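Local structure of isochorismatase hydrolase (Alkaliphilus metalliredigens, 3HB7) at residues 34-46 with 85-97. The protein belongs to the isochorismatase family and probably acts as a hydrolase. Sequence-based numbering, arbitrary orientation.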
loop_
_atom_site.group_PDB
_atom_site.type_symbol
_atom_site.label_atom_id
_atom_site.label_comp_id
_atom_site.label_asym_id
_atom_site.label_seq_id
_atom_site.Cartn_x
_atom_site.Cartn_y
_atom_site.Cartn_z
ATOM N N ILE E 34 8.555 17.992 -32.856
ATOM C CA ILE E 34 8.941 19.372 -32.992
ATOM C C ILE E 34 9.575 19.642 -34.326
ATOM O O ILE E 34 9.975 20.742 -34.603
ATOM C CB ILE E 34 9.870 19.816 -31.873
ATOM C CG1 ILE E 34 11.155 18.997 -31.870
ATOM C CG2 ILE E 34 9.166 19.727 -30.554
ATOM C CD1 ILE E 34 12.217 19.592 -31.008
ATOM N N ILE E 35 9.640 18.637 -35.167
ATOM C CA ILE E 35 10.354 18.794 -36.398
ATOM C C ILE E 35 9.754 19.893 -37.241
ATOM O O ILE E 35 10.448 20.739 -37.742
ATOM C CB ILE E 35 10.300 17.521 -37.195
ATOM C CG1 ILE E 35 11.397 16.580 -36.741
ATOM C CG2 ILE E 35 10.460 17.818 -38.617
ATOM C CD1 ILE E 35 11.338 15.277 -37.376
ATOM N N PRO E 36 8.450 19.908 -37.362
ATOM C CA PRO E 36 7.819 20.861 -38.251
ATOM C C PRO E 36 8.129 22.268 -37.817
ATOM O O PRO E 36 8.415 23.116 -38.637
ATOM C CB PRO E 36 6.339 20.570 -38.043
ATOM C CG PRO E 36 6.296 19.193 -37.603
ATOM C CD PRO E 36 7.468 19.004 -36.759
ATOM N N ASP E 37 8.069 22.513 -36.525
ATOM C CA ASP E 37 8.404 23.813 -35.993
ATOM C C ASP E 37 9.852 24.206 -36.203
ATOM O O ASP E 37 10.143 25.354 -36.397
ATOM C CB ASP E 37 8.030 23.918 -34.534
ATOM C CG ASP E 37 6.580 23.744 -34.310
ATOM O OD1 ASP E 37 5.876 24.746 -34.179
ATOM O OD2 ASP E 37 6.133 22.596 -34.261
ATOM N N LEU E 38 10.767 23.263 -36.091
ATOM C CA LEU E 38 12.173 23.558 -36.346
ATOM C C LEU E 38 12.458 23.878 -37.809
ATOM O O LEU E 38 13.188 24.790 -38.122
ATOM C CB LEU E 38 13.102 22.481 -35.765
ATOM C CG LEU E 38 13.235 22.390 -34.234
ATOM C CD1 LEU E 38 14.403 21.605 -33.814
ATOM C CD2 LEU E 38 13.338 23.710 -33.623
ATOM N N GLN E 39 11.838 23.120 -38.693
ATOM C CA GLN E 39 11.973 23.353 -40.118
ATOM C C GLN E 39 11.445 24.719 -40.445
ATOM O O GLN E 39 11.976 25.422 -41.262
ATOM C CB GLN E 39 11.220 22.308 -40.897
ATOM C CG GLN E 39 11.946 21.021 -40.988
ATOM C CD GLN E 39 11.187 20.003 -41.765
ATOM O OE1 GLN E 39 10.015 19.781 -41.529
ATOM N NE2 GLN E 39 11.851 19.377 -42.704
ATOM N N LYS E 40 10.388 25.100 -39.778
ATOM C CA LYS E 40 9.828 26.385 -40.043
ATOM C C LYS E 40 10.871 27.443 -39.727
ATOM O O LYS E 40 11.094 28.352 -40.487
ATOM C CB LYS E 40 8.615 26.569 -39.151
ATOM C CG LYS E 40 7.828 27.794 -39.410
ATOM C CD LYS E 40 7.192 28.339 -38.166
ATOM C CE LYS E 40 5.762 27.893 -37.995
ATOM N NZ LYS E 40 5.114 28.585 -36.867
ATOM N N ILE E 41 11.471 27.351 -38.562
ATOM C CA ILE E 41 12.457 28.314 -38.149
ATOM C C ILE E 41 13.677 28.235 -39.051
ATOM O O ILE E 41 14.272 29.225 -39.364
ATOM C CB ILE E 41 12.752 28.225 -36.644
ATOM C CG1 ILE E 41 13.316 29.532 -36.146
ATOM C CG2 ILE E 41 13.706 27.154 -36.351
ATOM C CD1 ILE E 41 12.665 30.040 -34.929
ATOM N N PHE E 42 14.033 27.045 -39.490
ATOM C CA PHE E 42 15.209 26.934 -40.306
ATOM C C PHE E 42 14.988 27.748 -41.549
ATOM O O PHE E 42 15.802 28.580 -41.913
ATOM C CB PHE E 42 15.380 25.495 -40.758
ATOM C CG PHE E 42 16.221 24.650 -39.854
ATOM C CD1 PHE E 42 16.934 23.597 -40.351
ATOM C CD2 PHE E 42 16.292 24.894 -38.523
ATOM C CE1 PHE E 42 17.684 22.828 -39.538
ATOM C CE2 PHE E 42 17.040 24.118 -37.727
ATOM C CZ PHE E 42 17.735 23.088 -38.233
ATOM N N GLU E 43 13.871 27.503 -42.213
ATOM C CA GLU E 43 13.582 28.165 -43.465
ATOM C C GLU E 43 13.477 29.648 -43.249
ATOM O O GLU E 43 13.953 30.415 -44.034
ATOM C CB GLU E 43 12.315 27.612 -44.080
ATOM N N TRP E 44 12.862 30.058 -42.167
ATOM C CA TRP E 44 12.741 31.466 -41.937
ATOM C C TRP E 44 14.069 32.119 -41.774
ATOM O O TRP E 44 14.307 33.176 -42.289
ATOM C CB TRP E 44 11.982 31.707 -40.676
ATOM C CG TRP E 44 11.978 33.082 -40.307
ATOM C CD1 TRP E 44 11.238 34.040 -40.852
ATOM C CD2 TRP E 44 12.731 33.689 -39.271
ATOM N NE1 TRP E 44 11.479 35.228 -40.245
ATOM C CE2 TRP E 44 12.401 35.037 -39.261
ATOM C CE3 TRP E 44 13.660 33.223 -38.353
ATOM C CZ2 TRP E 44 12.955 35.932 -38.371
ATOM C CZ3 TRP E 44 14.212 34.105 -37.480
ATOM C CH2 TRP E 44 13.856 35.448 -37.487
ATOM N N VAL E 45 14.941 31.515 -41.000
ATOM C CA VAL E 45 16.266 32.068 -40.822
ATOM C C VAL E 45 17.093 32.060 -42.095
ATOM O O VAL E 45 17.804 32.994 -42.378
ATOM C CB VAL E 45 17.022 31.340 -39.703
ATOM C CG1 VAL E 45 18.492 31.343 -39.964
ATOM C CG2 VAL E 45 16.742 31.992 -38.404
ATOM N N ARG E 46 17.045 30.960 -42.818
ATOM C CA ARG E 46 17.810 30.814 -44.029
ATOM C C ARG E 46 17.327 31.827 -45.046
ATOM O O ARG E 46 18.091 32.464 -45.751
ATOM C CB ARG E 46 17.625 29.404 -44.547
ATOM C CG ARG E 46 18.538 28.423 -43.913
ATOM C CD ARG E 46 17.877 27.108 -43.689
ATOM N NE ARG E 46 18.863 26.119 -43.309
ATOM C CZ ARG E 46 18.721 24.816 -43.436
ATOM N NH1 ARG E 46 17.622 24.305 -43.924
ATOM N NH2 ARG E 46 19.687 24.023 -43.060
ATOM N N PHE E 85 22.924 14.260 -38.193
ATOM C CA PHE E 85 21.679 14.972 -38.181
ATOM C C PHE E 85 20.650 14.260 -39.041
ATOM O O PHE E 85 20.976 13.616 -40.005
ATOM C CB PHE E 85 21.893 16.413 -38.606
ATOM C CG PHE E 85 22.955 17.099 -37.830
ATOM C CD1 PHE E 85 22.691 17.643 -36.622
ATOM C CD2 PHE E 85 24.229 17.153 -38.292
ATOM C CE1 PHE E 85 23.667 18.226 -35.909
ATOM C CE2 PHE E 85 25.192 17.735 -37.577
ATOM C CZ PHE E 85 24.909 18.272 -36.390
ATOM N N ILE E 86 19.405 14.345 -38.646
ATOM C CA ILE E 86 18.357 13.830 -39.456
ATOM C C ILE E 86 18.236 14.754 -40.636
ATOM O O ILE E 86 18.460 15.935 -40.522
ATOM C CB ILE E 86 17.069 13.773 -38.689
ATOM C CG1 ILE E 86 16.773 15.125 -38.096
ATOM C CG2 ILE E 86 17.172 12.765 -37.620
ATOM C CD1 ILE E 86 15.414 15.267 -37.646
ATOM N N PRO E 87 17.844 14.207 -41.762
ATOM C CA PRO E 87 17.813 14.929 -43.018
ATOM C C PRO E 87 16.910 16.103 -42.935
ATOM O O PRO E 87 17.221 17.124 -43.479
ATOM C CB PRO E 87 17.215 13.914 -43.954
ATOM C CG PRO E 87 17.674 12.650 -43.437
ATOM C CD PRO E 87 17.712 12.764 -41.968
ATOM N N GLU E 88 15.825 15.972 -42.212
ATOM C CA GLU E 88 14.840 17.017 -42.126
ATOM C C GLU E 88 15.463 18.257 -41.573
ATOM O O GLU E 88 15.047 19.349 -41.882
ATOM C CB GLU E 88 13.699 16.608 -41.230
ATOM C CG GLU E 88 12.818 15.544 -41.788
ATOM C CD GLU E 88 13.356 14.172 -41.588
ATOM O OE1 GLU E 88 14.500 14.022 -41.195
ATOM O OE2 GLU E 88 12.627 13.224 -41.836
ATOM N N LEU E 89 16.445 18.091 -40.712
ATOM C CA LEU E 89 17.084 19.226 -40.099
ATOM C C LEU E 89 18.568 19.344 -40.387
ATOM O O LEU E 89 19.278 19.951 -39.642
ATOM C CB LEU E 89 16.792 19.254 -38.613
ATOM C CG LEU E 89 15.321 19.385 -38.265
ATOM C CD1 LEU E 89 15.161 19.263 -36.801
ATOM C CD2 LEU E 89 14.801 20.703 -38.719
ATOM N N TYR E 90 19.020 18.792 -41.493
ATOM C CA TYR E 90 20.419 18.826 -41.839
ATOM C C TYR E 90 20.968 20.215 -42.068
ATOM O O TYR E 90 20.294 21.087 -42.552
ATOM C CB TYR E 90 20.658 17.999 -43.069
ATOM C CG TYR E 90 21.912 17.230 -43.024
ATOM C CD1 TYR E 90 23.017 17.635 -43.723
ATOM C CD2 TYR E 90 21.999 16.098 -42.279
ATOM C CE1 TYR E 90 24.147 16.932 -43.670
ATOM C CE2 TYR E 90 23.121 15.393 -42.230
ATOM C CZ TYR E 90 24.193 15.803 -42.920
ATOM O OH TYR E 90 25.309 15.047 -42.851
ATOM N N PRO E 91 22.211 20.397 -41.685
ATOM C CA PRO E 91 22.864 21.683 -41.763
ATOM C C PRO E 91 23.141 22.069 -43.182
ATOM O O PRO E 91 23.347 21.236 -44.025
ATOM C CB PRO E 91 24.187 21.433 -41.061
ATOM C CG PRO E 91 24.010 20.239 -40.343
ATOM C CD PRO E 91 23.111 19.406 -41.113
ATOM N N GLN E 92 23.188 23.353 -43.429
ATOM C CA GLN E 92 23.446 23.799 -44.761
ATOM C C GLN E 92 24.781 24.456 -44.898
ATOM O O GLN E 92 25.044 25.446 -44.268
ATOM C CB GLN E 92 22.396 24.827 -45.139
ATOM C CG GLN E 92 21.778 24.584 -46.454
ATOM C CD GLN E 92 20.391 25.096 -46.510
ATOM O OE1 GLN E 92 20.173 26.281 -46.480
ATOM N NE2 GLN E 92 19.440 24.203 -46.579
ATOM N N GLU E 93 25.639 23.929 -45.738
ATOM C CA GLU E 93 26.668 24.782 -46.241
ATOM C C GLU E 93 27.502 25.359 -45.147
ATOM O O GLU E 93 28.252 24.684 -44.504
ATOM C CB GLU E 93 26.043 25.929 -47.020
ATOM N N ASP E 94 27.351 26.657 -44.999
ATOM C CA ASP E 94 28.087 27.489 -44.080
ATOM C C ASP E 94 27.833 27.311 -42.593
ATOM O O ASP E 94 28.631 27.715 -41.792
ATOM C CB ASP E 94 27.846 28.938 -44.440
ATOM C CG ASP E 94 29.103 29.741 -44.443
ATOM O OD1 ASP E 94 29.175 30.681 -43.647
ATOM O OD2 ASP E 94 30.005 29.441 -45.240
ATOM N N GLU E 95 26.702 26.763 -42.226
ATOM C CA GLU E 95 26.312 26.754 -40.844
ATOM C C GLU E 95 27.233 25.935 -39.949
ATOM O O GLU E 95 27.584 24.814 -40.251
ATOM C CB GLU E 95 24.883 26.285 -40.752
ATOM C CG GLU E 95 24.047 26.885 -41.813
ATOM C CD GLU E 95 22.681 26.312 -41.881
ATOM O OE1 GLU E 95 22.531 25.098 -41.786
ATOM O OE2 GLU E 95 21.751 27.088 -42.042
ATOM N N TYR E 96 27.633 26.540 -38.846
ATOM C CA TYR E 96 28.590 25.943 -37.936
ATOM C C TYR E 96 28.105 24.689 -37.254
ATOM O O TYR E 96 26.957 24.555 -36.919
ATOM C CB TYR E 96 29.056 26.952 -36.897
ATOM C CG TYR E 96 30.410 26.623 -36.371
ATOM C CD1 TYR E 96 31.479 26.565 -37.215
ATOM C CD2 TYR E 96 30.620 26.336 -35.038
ATOM C CE1 TYR E 96 32.696 26.255 -36.776
ATOM C CE2 TYR E 96 31.854 26.035 -34.584
ATOM C CZ TYR E 96 32.898 25.989 -35.467
ATOM O OH TYR E 96 34.166 25.676 -35.099
ATOM N N ILE E 97 29.020 23.769 -37.060
ATOM C CA ILE E 97 28.732 22.544 -36.377
ATOM C C ILE E 97 29.622 22.372 -35.159
ATOM O O ILE E 97 30.791 22.608 -35.229
ATOM C CB ILE E 97 28.861 21.367 -37.319
ATOM C CG1 ILE E 97 27.901 21.555 -38.476
ATOM C CG2 ILE E 97 28.547 20.085 -36.629
ATOM C CD1 ILE E 97 28.013 20.539 -39.504
#
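Arg-46 lies side-on against Glu-95 in a salt bridge, NE giving a nearly straight hydrogen bond to OE2 and NH2 another to OE1 (3.3 Å), with the guanidinium and carboxylate planes 19° apart. CG stands anti to the carbonyl carbon (chi1 -84°) and the chain bends at chi2, which carries the guanidinium to Glu-95. NH2 also bonds to Tyr-90 O at 3.0 Å, close to the guanidinium plane, so three bonds fix the group's rotation. The amide of Gln-92 stacks over one guanidinium face, its plane tilted by 20°, and Phe-42 CD1 lies over the opposite face. A methionine in place of Arg-46 would probably leave Glu-95 without its charged mate on the helix and Tyr-90 O without this donor. A weak hydrogen bond runs from Gln-39 NE2 to Glu-88 O (3.3 Å).

The apolar part centres on Leu-89. Its CD2 sits over the Phe-42 ring face in a CH-pi contact, 3.9 Å from the centroid, and also packs on Leu-38 CB (3.8 Å) and Gln-39 CG. Ile-35 and Ile-86 meet tip to tip through their CD1 methyls.

Helix 35-47 is thus tied to the loop entering strand 96-100, outermost in this chain's parallel sheet (order 3-2-1-4-5-6), in a Rossmann-like alpha/beta fold. Phe-42 also rests on strand 8-13; Glu-95 OE1 also hydrogen-bonds to His-57 NE2 on strand 53-60.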